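Local coordinates for microcompartments protein (Desulfitobacterium hafniense, PDB 3NWG) that probably serves as a shell protein with two tandem BMC domains, building part of the protein coat of a bacterial microcompartment, at residues L7-S12 against P39-V44; K25-D30 against V50-S55; K95-I100 against T139-V144; E101-A106 against M163-V168. One frame throughout, in Å; residues are numbered along the deposited sequence.

Interaction 1: residues L7-S12 against P39-V44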
loop_
_atom_site.group_PDB
_atom_site.type_symbol
_atom_site.label_atom_id
_atom_site.label_comp_id
_atom_site.label_asym_id
_atom_site.label_seq_id
_atom_site.Cartn_x
_atom_site.Cartn_y
_atom_site.Cartn_z
ATOM N N LEU A 7 -14.866 11.135 22.457
ATOM C CA LEU A 7 -13.671 11.620 21.792
ATOM C C LEU A 7 -12.775 12.367 22.747
ATOM O O LEU A 7 -13.216 13.269 23.456
ATOM C CB LEU A 7 -14.042 12.585 20.652
ATOM C CG LEU A 7 -12.905 13.483 20.165
ATOM C CD1 LEU A 7 -12.083 12.771 19.096
ATOM C CD2 LEU A 7 -13.411 14.809 19.664
ATOM N N VAL A 8 -11.500 12.015 22.743
ATOM C CA VAL A 8 -10.517 12.819 23.428
ATOM C C VAL A 8 -9.472 13.253 22.406
ATOM O O VAL A 8 -8.960 12.428 21.637
ATOM C CB VAL A 8 -9.916 12.084 24.662
ATOM C CG1 VAL A 8 -8.758 12.858 25.253
ATOM C CG2 VAL A 8 -10.964 11.901 25.742
ATOM N N GLU A 9 -9.207 14.562 22.369
ATOM C CA GLU A 9 -8.105 15.115 21.586
ATOM C C GLU A 9 -6.965 15.601 22.488
ATOM O O GLU A 9 -7.189 16.353 23.435
ATOM C CB GLU A 9 -8.590 16.241 20.682
ATOM C CG GLU A 9 -9.214 15.769 19.363
ATOM C CD GLU A 9 -9.828 16.914 18.555
ATOM O OE1 GLU A 9 -10.981 16.771 18.084
ATOM O OE2 GLU A 9 -9.164 17.965 18.413
ATOM N N VAL A 10 -5.748 15.157 22.177
ATOM C CA VAL A 10 -4.578 15.367 23.025
ATOM C C VAL A 10 -3.457 16.010 22.221
ATOM O O VAL A 10 -3.279 15.720 21.043
ATOM C CB VAL A 10 -4.042 14.027 23.612
ATOM C CG1 VAL A 10 -2.905 14.269 24.570
ATOM C CG2 VAL A 10 -5.146 13.255 24.330
ATOM N N ASN A 11 -2.701 16.879 22.873
ATOM C CA ASN A 11 -1.567 17.574 22.297
ATOM C C ASN A 11 -0.332 16.734 21.919
ATOM O O ASN A 11 0.457 17.155 21.089
ATOM C CB ASN A 11 -1.132 18.623 23.301
ATOM C CG ASN A 11 -0.628 19.868 22.644
ATOM O OD1 ASN A 11 -0.843 20.100 21.438
ATOM N ND2 ASN A 11 0.055 20.702 23.431
ATOM N N SER A 12 -0.130 15.583 22.549
ATOM C CA SER A 12 1.011 14.716 22.247
ATOM C C SER A 12 0.589 13.363 21.754
ATOM O O SER A 12 -0.385 12.788 22.246
ATOM C CB SER A 12 1.814 14.417 23.505
ATOM O OG SER A 12 2.354 15.582 24.024
ATOM N N PRO A 39 -1.147 18.862 13.126
ATOM C CA PRO A 39 -0.049 19.075 14.082
ATOM C C PRO A 39 -0.516 19.572 15.465
ATOM O O PRO A 39 -1.296 20.529 15.538
ATOM C CB PRO A 39 0.771 20.174 13.404
ATOM C CG PRO A 39 -0.265 20.985 12.685
ATOM C CD PRO A 39 -1.202 19.944 12.125
ATOM N N GLY A 40 -0.102 18.909 16.545
ATOM C CA GLY A 40 0.514 17.582 16.496
ATOM C C GLY A 40 -0.432 16.620 17.195
ATOM O O GLY A 40 -0.004 15.590 17.746
ATOM N N LYS A 41 -1.719 16.980 17.149
ATOM C CA LYS A 41 -2.821 16.275 17.803
ATOM C C LYS A 41 -2.783 14.764 17.706
ATOM O O LYS A 41 -2.319 14.200 16.721
ATOM C CB LYS A 41 -4.157 16.743 17.223
ATOM C CG LYS A 41 -4.698 18.031 17.808
ATOM C CD LYS A 41 -5.556 18.819 16.788
ATOM C CE LYS A 41 -6.956 18.233 16.579
ATOM N NZ LYS A 41 -7.743 19.018 15.578
ATOM N N TYR A 42 -3.292 14.131 18.753
ATOM C CA TYR A 42 -3.623 12.729 18.742
ATOM C C TYR A 42 -5.081 12.650 19.151
ATOM O O TYR A 42 -5.522 13.350 20.071
ATOM C CB TYR A 42 -2.767 11.984 19.744
ATOM C CG TYR A 42 -2.771 10.487 19.549
ATOM C CD1 TYR A 42 -1.894 9.888 18.652
ATOM C CD2 TYR A 42 -3.643 9.665 20.269
ATOM C CE1 TYR A 42 -1.883 8.523 18.469
ATOM C CE2 TYR A 42 -3.636 8.296 20.096
ATOM C CZ TYR A 42 -2.751 7.732 19.189
ATOM O OH TYR A 42 -2.721 6.370 18.996
ATOM N N ILE A 43 -5.841 11.818 18.456
ATOM C CA ILE A 43 -7.252 11.708 18.752
ATOM C C ILE A 43 -7.610 10.283 19.125
ATOM O O ILE A 43 -7.039 9.323 18.593
ATOM C CB ILE A 43 -8.162 12.236 17.587
ATOM C CG1 ILE A 43 -8.247 11.247 16.417
ATOM C CG2 ILE A 43 -7.731 13.616 17.115
ATOM C CD1 ILE A 43 -9.620 10.592 16.292
ATOM N N VAL A 44 -8.544 10.157 20.061
ATOM C CA VAL A 44 -9.079 8.855 20.415
ATOM C C VAL A 44 -10.582 8.910 20.329
ATOM O O VAL A 44 -11.223 9.815 20.871
ATOM C CB VAL A 44 -8.621 8.375 21.826
ATOM C CG1 VAL A 44 -9.118 6.975 22.117
ATOM C CG2 VAL A 44 -7.098 8.422 21.940
HETATM O O HOH W 1 -11.123 18.830 16.210
#

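Interaction 2: residues K25-D30 against V50-S55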
loop_
_atom_site.group_PDB
_atom_site.type_symbol
_atom_site.label_atom_id
_atom_site.label_comp_id
_atom_site.label_asym_id
_atom_site.label_seq_id
_atom_site.Cartn_x
_atom_site.Cartn_y
_atom_site.Cartn_z
ATOM N N LYS A 25 -9.124 0.792 29.246
ATOM C CA LYS A 25 -9.082 0.010 30.472
ATOM C C LYS A 25 -10.227 0.371 31.401
ATOM O O LYS A 25 -10.626 -0.424 32.254
ATOM C CB LYS A 25 -7.750 0.220 31.187
ATOM C CG LYS A 25 -6.606 -0.518 30.556
ATOM C CD LYS A 25 -5.322 -0.265 31.291
ATOM C CE LYS A 25 -4.200 -1.072 30.674
ATOM N NZ LYS A 25 -2.864 -0.549 31.082
ATOM N N ALA A 26 -10.761 1.575 31.205
ATOM C CA ALA A 26 -11.660 2.184 32.159
ATOM C C ALA A 26 -13.002 1.466 32.290
ATOM O O ALA A 26 -13.623 1.515 33.352
ATOM C CB ALA A 26 -11.860 3.638 31.814
ATOM N N ALA A 27 -13.431 0.791 31.225
ATOM C CA ALA A 27 -14.797 0.291 31.106
ATOM C C ALA A 27 -14.889 -0.504 29.807
ATOM O O ALA A 27 -13.951 -0.464 29.019
ATOM C CB ALA A 27 -15.788 1.455 31.106
ATOM N N GLN A 28 -15.991 -1.238 29.592
ATOM C CA GLN A 28 -16.194 -1.979 28.338
ATOM C C GLN A 28 -16.536 -1.030 27.198
ATOM O O GLN A 28 -17.706 -0.710 26.970
ATOM C CB GLN A 28 -17.274 -3.072 28.458
ATOM C CG GLN A 28 -16.760 -4.541 28.717
ATOM C CD GLN A 28 -15.595 -5.005 27.784
ATOM O OE1 GLN A 28 -15.487 -4.592 26.605
ATOM N NE2 GLN A 28 -14.722 -5.872 28.325
ATOM N N VAL A 29 -15.501 -0.564 26.512
ATOM C CA VAL A 29 -15.659 0.262 25.317
ATOM C C VAL A 29 -14.837 -0.341 24.178
ATOM O O VAL A 29 -13.863 -1.061 24.420
ATOM C CB VAL A 29 -15.258 1.771 25.532
ATOM C CG1 VAL A 29 -16.180 2.460 26.549
ATOM C CG2 VAL A 29 -13.802 1.909 25.933
ATOM N N ASP A 30 -15.250 -0.069 22.943
ATOM C CA ASP A 30 -14.479 -0.465 21.781
ATOM C C ASP A 30 -13.749 0.754 21.254
ATOM O O ASP A 30 -14.271 1.874 21.316
ATOM C CB ASP A 30 -15.391 -1.065 20.700
ATOM C CG ASP A 30 -15.729 -2.562 20.947
ATOM O OD1 ASP A 30 -15.506 -3.102 22.055
ATOM O OD2 ASP A 30 -16.236 -3.208 20.007
ATOM N N VAL A 50 -23.520 4.559 27.157
ATOM C CA VAL A 50 -23.482 5.859 27.811
ATOM C C VAL A 50 -22.489 5.933 28.963
ATOM O O VAL A 50 -21.529 6.718 28.921
ATOM C CB VAL A 50 -24.849 6.209 28.425
ATOM C CG1 VAL A 50 -24.978 7.718 28.580
ATOM C CG2 VAL A 50 -26.003 5.616 27.596
ATOM N N ALA A 51 -22.748 5.144 30.004
ATOM C CA ALA A 51 -21.961 5.200 31.227
ATOM C C ALA A 51 -20.525 4.695 31.008
ATOM O O ALA A 51 -19.591 5.240 31.582
ATOM C CB ALA A 51 -22.659 4.426 32.349
ATOM N N ALA A 52 -20.362 3.670 30.175
ATOM C CA ALA A 52 -19.048 3.129 29.850
ATOM C C ALA A 52 -18.192 4.171 29.117
ATOM O O ALA A 52 -17.040 4.413 29.489
ATOM C CB ALA A 52 -19.180 1.841 29.040
ATOM N N VAL A 53 -18.770 4.823 28.109
ATOM C CA VAL A 53 -18.088 5.918 27.415
ATOM C C VAL A 53 -17.761 7.077 28.376
ATOM O O VAL A 53 -16.712 7.715 28.257
ATOM C CB VAL A 53 -18.897 6.418 26.183
ATOM C CG1 VAL A 53 -18.311 7.692 25.600
ATOM C CG2 VAL A 53 -18.956 5.347 25.115
ATOM N N GLN A 54 -18.623 7.339 29.348
ATOM C CA GLN A 54 -18.343 8.437 30.262
ATOM C C GLN A 54 -17.137 8.158 31.139
ATOM O O GLN A 54 -16.378 9.082 31.455
ATOM C CB GLN A 54 -19.549 8.788 31.123
ATOM C CG GLN A 54 -19.222 9.840 32.189
ATOM C CD GLN A 54 -18.927 11.214 31.590
ATOM O OE1 GLN A 54 -19.857 11.945 31.237
ATOM N NE2 GLN A 54 -17.635 11.569 31.470
ATOM N N SER A 55 -16.948 6.892 31.520
ATOM C CA SER A 55 -15.831 6.525 32.395
ATOM C C SER A 55 -14.541 6.565 31.594
ATOM O O SER A 55 -13.515 7.089 32.042
ATOM C CB SER A 55 -16.031 5.129 32.965
ATOM O OG SER A 55 -17.293 5.017 33.596
#

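Interaction 3: residues K95-I100 against T139-V144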
loop_
_atom_site.group_PDB
_atom_site.type_symbol
_atom_site.label_atom_id
_atom_site.label_comp_id
_atom_site.label_asym_id
_atom_site.label_seq_id
_atom_site.Cartn_x
_atom_site.Cartn_y
_atom_site.Cartn_z
ATOM N N LYS A 95 -26.600 7.697 -5.132
ATOM C CA LYS A 95 -27.597 8.347 -5.964
ATOM C C LYS A 95 -27.261 9.815 -5.931
ATOM O O LYS A 95 -26.296 10.212 -6.552
ATOM C CB LYS A 95 -29.006 8.073 -5.446
ATOM C CG LYS A 95 -29.263 6.618 -5.176
ATOM C CD LYS A 95 -30.740 6.346 -5.028
ATOM C CE LYS A 95 -30.969 4.903 -4.601
ATOM N NZ LYS A 95 -32.391 4.495 -4.792
ATOM N N ALA A 96 -28.026 10.616 -5.198
ATOM C CA ALA A 96 -27.632 11.987 -4.923
ATOM C C ALA A 96 -26.539 11.983 -3.841
ATOM O O ALA A 96 -26.566 11.152 -2.943
ATOM C CB ALA A 96 -28.826 12.803 -4.485
ATOM N N LEU A 97 -25.586 12.908 -3.932
ATOM C CA LEU A 97 -24.431 12.907 -3.049
ATOM C C LEU A 97 -24.330 14.169 -2.198
ATOM O O LEU A 97 -24.184 15.276 -2.713
ATOM C CB LEU A 97 -23.152 12.715 -3.861
ATOM C CG LEU A 97 -21.821 12.636 -3.109
ATOM C CD1 LEU A 97 -21.639 11.286 -2.416
ATOM C CD2 LEU A 97 -20.679 12.874 -4.067
ATOM N N GLY A 98 -24.403 13.979 -0.886
ATOM C CA GLY A 98 -24.245 15.060 0.067
ATOM C C GLY A 98 -22.915 14.975 0.793
ATOM O O GLY A 98 -22.420 13.890 1.078
ATOM N N ILE A 99 -22.326 16.134 1.068
ATOM C CA ILE A 99 -21.059 16.217 1.787
ATOM C C ILE A 99 -21.140 17.352 2.799
ATOM O O ILE A 99 -21.509 18.479 2.436
ATOM C CB ILE A 99 -19.857 16.497 0.847
ATOM C CG1 ILE A 99 -19.858 15.550 -0.366
ATOM C CG2 ILE A 99 -18.552 16.406 1.626
ATOM C CD1 ILE A 99 -18.877 15.958 -1.519
ATOM N N ILE A 100 -20.811 17.055 4.057
ATOM C CA ILE A 100 -20.673 18.089 5.083
ATOM C C ILE A 100 -19.239 18.126 5.583
ATOM O O ILE A 100 -18.647 17.082 5.854
ATOM C CB ILE A 100 -21.625 17.872 6.276
ATOM C CG1 ILE A 100 -23.068 17.754 5.786
ATOM C CG2 ILE A 100 -21.479 19.013 7.297
ATOM C CD1 ILE A 100 -24.038 17.250 6.821
ATOM N N THR A 139 -19.858 12.077 3.854
ATOM C CA THR A 139 -20.621 11.965 2.613
ATOM C C THR A 139 -21.779 10.995 2.830
ATOM O O THR A 139 -21.662 10.037 3.608
ATOM C CB THR A 139 -19.777 11.461 1.426
ATOM O OG1 THR A 139 -19.272 10.153 1.726
ATOM C CG2 THR A 139 -18.619 12.410 1.106
ATOM N N LEU A 140 -22.892 11.260 2.149
ATOM C CA LEU A 140 -24.068 10.412 2.209
ATOM C C LEU A 140 -24.838 10.402 0.882
ATOM O O LEU A 140 -24.669 11.295 0.063
ATOM C CB LEU A 140 -24.965 10.798 3.394
ATOM C CG LEU A 140 -25.438 12.205 3.828
ATOM C CD1 LEU A 140 -24.384 13.296 3.788
ATOM C CD2 LEU A 140 -26.667 12.638 3.075
ATOM N N THR A 141 -25.649 9.368 0.661
ATOM C CA THR A 141 -26.532 9.323 -0.497
ATOM C C THR A 141 -27.954 8.968 -0.137
ATOM O O THR A 141 -28.243 8.546 0.976
ATOM C CB THR A 141 -26.084 8.309 -1.560
ATOM O OG1 THR A 141 -25.734 7.074 -0.924
ATOM C CG2 THR A 141 -24.914 8.830 -2.292
ATOM N N GLY A 142 -28.819 9.137 -1.133
ATOM C CA GLY A 142 -30.253 8.863 -1.075
ATOM C C GLY A 142 -30.854 9.543 -2.298
ATOM O O GLY A 142 -30.122 10.011 -3.177
ATOM N N ASP A 143 -32.178 9.605 -2.377
ATOM C CA ASP A 143 -32.804 10.408 -3.422
ATOM C C ASP A 143 -32.517 11.884 -3.109
ATOM O O ASP A 143 -32.062 12.217 -2.016
ATOM C CB ASP A 143 -34.302 10.109 -3.513
ATOM C CG ASP A 143 -35.077 10.639 -2.320
ATOM O OD1 ASP A 143 -35.557 9.801 -1.521
ATOM O OD2 ASP A 143 -35.188 11.889 -2.174
ATOM N N VAL A 144 -32.775 12.772 -4.052
ATOM C CA VAL A 144 -32.344 14.157 -3.878
ATOM C C VAL A 144 -33.024 14.889 -2.720
ATOM O O VAL A 144 -32.351 15.604 -1.972
ATOM C CB VAL A 144 -32.476 14.969 -5.165
ATOM C CG1 VAL A 144 -31.707 16.284 -5.046
ATOM C CG2 VAL A 144 -31.950 14.156 -6.333
#

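Interaction 4: residues E101-A106 against M163-V168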
loop_
_atom_site.group_PDB
_atom_site.type_symbol
_atom_site.label_atom_id
_atom_site.label_comp_id
_atom_site.label_asym_id
_atom_site.label_seq_id
_atom_site.Cartn_x
_atom_site.Cartn_y
_atom_site.Cartn_z
ATOM N N GLU A 101 -18.697 19.330 5.723
ATOM C CA GLU A 101 -17.301 19.500 6.077
ATOM C C GLU A 101 -17.203 20.544 7.189
ATOM O O GLU A 101 -17.686 21.664 7.031
ATOM C CB GLU A 101 -16.514 19.900 4.831
ATOM C CG GLU A 101 -15.016 20.139 4.982
ATOM C CD GLU A 101 -14.443 20.918 3.775
ATOM O OE1 GLU A 101 -15.237 21.369 2.918
ATOM O OE2 GLU A 101 -13.213 21.095 3.665
ATOM N N THR A 102 -16.603 20.149 8.319
ATOM C CA THR A 102 -16.512 20.983 9.525
ATOM C C THR A 102 -15.063 21.109 10.002
ATOM O O THR A 102 -14.202 20.278 9.654
ATOM C CB THR A 102 -17.371 20.443 10.732
ATOM O OG1 THR A 102 -16.818 19.212 11.203
ATOM C CG2 THR A 102 -18.819 20.225 10.366
ATOM N N PHE A 103 -14.831 22.140 10.822
ATOM C CA PHE A 103 -13.523 22.482 11.368
ATOM C C PHE A 103 -13.072 21.608 12.556
ATOM O O PHE A 103 -11.894 21.616 12.922
ATOM C CB PHE A 103 -13.506 23.969 11.779
ATOM C CG PHE A 103 -13.357 24.931 10.619
ATOM C CD1 PHE A 103 -12.176 24.967 9.867
ATOM C CD2 PHE A 103 -14.385 25.815 10.296
ATOM C CE1 PHE A 103 -12.024 25.853 8.801
ATOM C CE2 PHE A 103 -14.251 26.724 9.212
ATOM C CZ PHE A 103 -13.063 26.737 8.467
ATOM N N SER A 104 -14.006 20.865 13.156
ATOM C CA SER A 104 -13.704 20.030 14.324
ATOM C C SER A 104 -14.346 18.652 14.203
ATOM O O SER A 104 -15.412 18.504 13.593
ATOM C CB SER A 104 -14.193 20.709 15.601
ATOM O OG SER A 104 -15.512 20.293 15.937
ATOM N N ILE A 105 -13.709 17.656 14.815
ATOM C CA ILE A 105 -14.209 16.287 14.781
ATOM C C ILE A 105 -15.527 16.160 15.547
ATOM O O ILE A 105 -16.420 15.393 15.147
ATOM C CB ILE A 105 -13.160 15.300 15.332
ATOM C CG1 ILE A 105 -11.946 15.235 14.394
ATOM C CG2 ILE A 105 -13.770 13.909 15.549
ATOM C CD1 ILE A 105 -10.712 14.553 14.969
ATOM N N ALA A 106 -15.660 16.913 16.638
ATOM C CA ALA A 106 -16.894 16.889 17.415
ATOM C C ALA A 106 -18.080 17.367 16.568
ATOM O O ALA A 106 -19.087 16.667 16.436
ATOM C CB ALA A 106 -16.757 17.727 18.678
HETATM N N MSE A 163 -18.525 26.368 13.246
HETATM C CA MSE A 163 -17.692 25.180 13.057
HETATM C C MSE A 163 -17.812 24.597 11.640
HETATM O O MSE A 163 -17.109 23.643 11.301
HETATM C CB MSE A 163 -18.091 24.103 14.074
HETATM C CG MSE A 163 -17.547 24.280 15.479
HETATM SE SE MSE A 163 -15.616 24.149 15.495
HETATM C CE MSE A 163 -15.231 26.077 15.574
ATOM N N LEU A 164 -18.706 25.166 10.826
ATOM C CA LEU A 164 -19.047 24.622 9.508
ATOM C C LEU A 164 -18.192 25.234 8.398
ATOM O O LEU A 164 -18.194 26.463 8.190
ATOM C CB LEU A 164 -20.541 24.840 9.228
ATOM C CG LEU A 164 -21.254 24.610 7.876
ATOM C CD1 LEU A 164 -21.136 25.798 6.932
ATOM C CD2 LEU A 164 -20.834 23.306 7.180
ATOM N N VAL A 165 -17.458 24.372 7.696
ATOM C CA VAL A 165 -16.655 24.808 6.553
ATOM C C VAL A 165 -17.589 25.005 5.358
ATOM O O VAL A 165 -17.663 26.091 4.793
ATOM C CB VAL A 165 -15.502 23.812 6.203
ATOM C CG1 VAL A 165 -14.721 24.277 4.945
ATOM C CG2 VAL A 165 -14.560 23.584 7.417
ATOM N N ASP A 166 -18.312 23.949 4.997
ATOM C CA ASP A 166 -19.256 24.038 3.914
ATOM C C ASP A 166 -19.942 22.696 3.661
ATOM O O ASP A 166 -19.599 21.685 4.281
ATOM C CB ASP A 166 -18.566 24.565 2.640
ATOM C CG ASP A 166 -19.422 25.588 1.882
ATOM O OD1 ASP A 166 -20.661 25.424 1.814
ATOM O OD2 ASP A 166 -18.854 26.563 1.350
ATOM N N LYS A 167 -20.928 22.715 2.762
ATOM C CA LYS A 167 -21.664 21.526 2.335
ATOM C C LYS A 167 -22.112 21.651 0.885
ATOM O O LYS A 167 -22.189 22.750 0.341
ATOM C CB LYS A 167 -22.892 21.258 3.213
ATOM C CG LYS A 167 -23.535 22.475 3.874
ATOM C CD LYS A 167 -24.259 23.415 2.958
ATOM C CE LYS A 167 -24.377 24.765 3.661
ATOM N NZ LYS A 167 -24.876 25.810 2.742
ATOM N N VAL A 168 -22.391 20.511 0.266
ATOM C CA VAL A 168 -22.884 20.466 -1.093
ATOM C C VAL A 168 -23.848 19.300 -1.205
ATOM O O VAL A 168 -23.682 18.286 -0.518
ATOM C CB VAL A 168 -21.733 20.331 -2.154
ATOM C CG1 VAL A 168 -20.738 21.470 -2.031
ATOM C CG2 VAL A 168 -21.032 18.987 -2.075
#

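Interaction 1: residues L7-S12 against P39-V44
Val8 and Val10 pair with Val44 and Tyr42 as antiparallel neighbours in the first BMC domain, where strand 4-10 and strand 42-48 run side by side. Each of the two hydrogen-bonded pairs closes a ring of two backbone bonds: Val8 N to Val44 O (2.9 Å) with Val44 N to Val8 O, and Val10 N to Tyr42 O (2.8 Å) with Tyr42 N to Val10 O. Glu9 and Ile43 form the non-hydrogen-bonded pair between them, their CA atoms 4.5 Å apart, and their side chains leave the sheet in the same direction. The apolar contacts on this face are made by Ile43 CG2, which lies alongside Glu9 CG, and by Leu7 CD1, 4.2 Å from Ile43 CB. Charge adds a further link. Glu9 extends beyond CG, and Lys41, bent at its third torsion (chi3 76°), brings NZ back to 3.3 Å from Glu9 OE2 in a salt bridge, although the position of that oxygen is less certain. A water donates to Glu9 OE1 at 2.8 Å and accepts a weak bond from Lys41 NZ. Without the carboxylate, as with a glutamine in place of Glu9, Lys41 would probably lose its counter-charge. The face of branched Val8, Val10 and Val44, with Tyr42, suits a core: helix 13-26 packs there through Met23, Arg15 and Ile17. On the face of Leu7, Glu9 and Ile43 lies Ile105 of helix 105-117, while strands 68-74 and 29-36 continue the sheet beyond the two strands.

Interaction 2: residues K25-D30 against V50-S55
Ser55 N donates to Ala51 O at 3.1 Å inside helix 50-64, and CB of the same serine meets Ala27 CB across the contact. The contact belongs to the alpha/beta fold of the first BMC domain, where the link from helix 13-26 to strand 29-36 crosses the N-terminal turns of helix 50-64. That link bends through an inverse gamma turn centred on Gln28, with a weak bond from Val29 N to Ala27 O at 2.9 Å. The turn sends Gln28's long polar side chain outward, as befits an exposed position, while Gln28 O comes to 3.6 Å from Ala52 CB. Small residues suit the crossing because backbone can then approach backbone closely: Ala27 and Ala52 meet methyl to methyl, CB to CB at 4.0 Å, and their CA atoms are only 5.3 Å apart. Ala27 CB and Val29 CG1 each pack 3.6 Å from Ala52 O, and Ala26 CB rests against Ser55 O. Since the two segments share no hydrogen bond, van der Waals contact holds them together. Val29, buried and bulkier than the alanines, has CG1 anti to its carbonyl carbon (chi1 -64°), which turns this methyl onto the helix, 3.9 Å from Ala52 CB and 4.3 Å from Val53 CG2.

Interaction 3: residues K95-I100 against T139-V144
Gly98 and Leu140 form the closely paired part of this antiparallel pairing between strands 96-102 and 136-142 of the second BMC domain. Gly98 N donates to Leu140 O at 2.9 Å in an almost straight bond (173° at the hydrogen), and Leu140 N returns a bond to Gly98 O. With no side chain on Gly98, Leu140 can lean across its neighbour: CG sits between backbone N and carbonyl carbon (chi1 47°), and CD1 reaches Gly98 O at 3.4 Å. Next along, the beta-branched Ile99 and Thr139, apt residues for a strand, lie side by side on the opposite face, Ile99 CG1 3.7 Å from Thr139 CG2. Toward the other end the pairing becomes looser and more exposed. A single bond from Ala96 N to Gly142 O (3.0 Å) joins the chains there; Lys95 lays CB against Gly142 O, and its extended chain then leads NZ away. Ala96 CB still packs on Val144 CG2, 3.9 Å away. Beside it Asp143 OD1, at the N-cap of helix 144-160, hydrogen-bonds Ser146 OG. That helix covers the face of Ala96 and Leu140 through Val147, strand 122-127 flanks Thr139, and strand 164-170 pairs with strand 96-102 along its other edge.

Interaction 4: residues E101-A106 against M163-V168
The backbone of 101-104 runs antiparallel to 163-166 through a classic beta bulge, in which Val165 and Asp166 both face Glu101 and the register slips by one. Glu101 O therefore accepts two bonds, from Val165 N at 2.8 Å and Asp166 N at 3.1 Å, while Glu101 N donates to Asp166 O. Past the bulge, Phe103 N meets Met163 O at 2.8 Å in a nearly straight bond (171°). In the second BMC domain this joins the end of inner strand 96-102, just ahead of helix 105-117, to outermost strand 164-170. Thr102 OG1 steadies the turn into that helix by donating to Ser104 O at 2.9 Å. The selenium of selenomethionine Met163 lies 3.7 Å from Ser104 CB. Glu101 crosses Val165 obliquely, its CD 3.6 Å from Val165 CG1; OE2 accepts from Ile13 N at a helix start in a neighbouring subunit. Were Glu101 an alanine, that helix end would probably lose its acceptor, and Val165 CG1 its cover. Val165 divides its two methyls: with CG1 anti to the backbone N (chi1 177°) and turned to Glu101, CG2 stands over one face of the Phe103 ring in a CH-pi contact, 3.4 Å from its centroid.

From the N terminus, strand 4-10 opens interaction 1, and helix 13-26 follows before 25-30 opens interaction 2. Interaction 1 closes first, at 39-44, and interaction 2 at 50-55, so the two cross; one joins strands and the other sets a connection against helix 50-64, all within the first BMC domain. The second domain repeats the crossing: 95-100 and 101-106 share strand 96-102, interaction 3 closes at 139-144 and interaction 4 at 163-168. These last two tie strands 136-142 and 164-170 to either side of the shared strand. Interactions 1 and 4 touch where helix 105-117 meets the first domain's sheet, joining the halves.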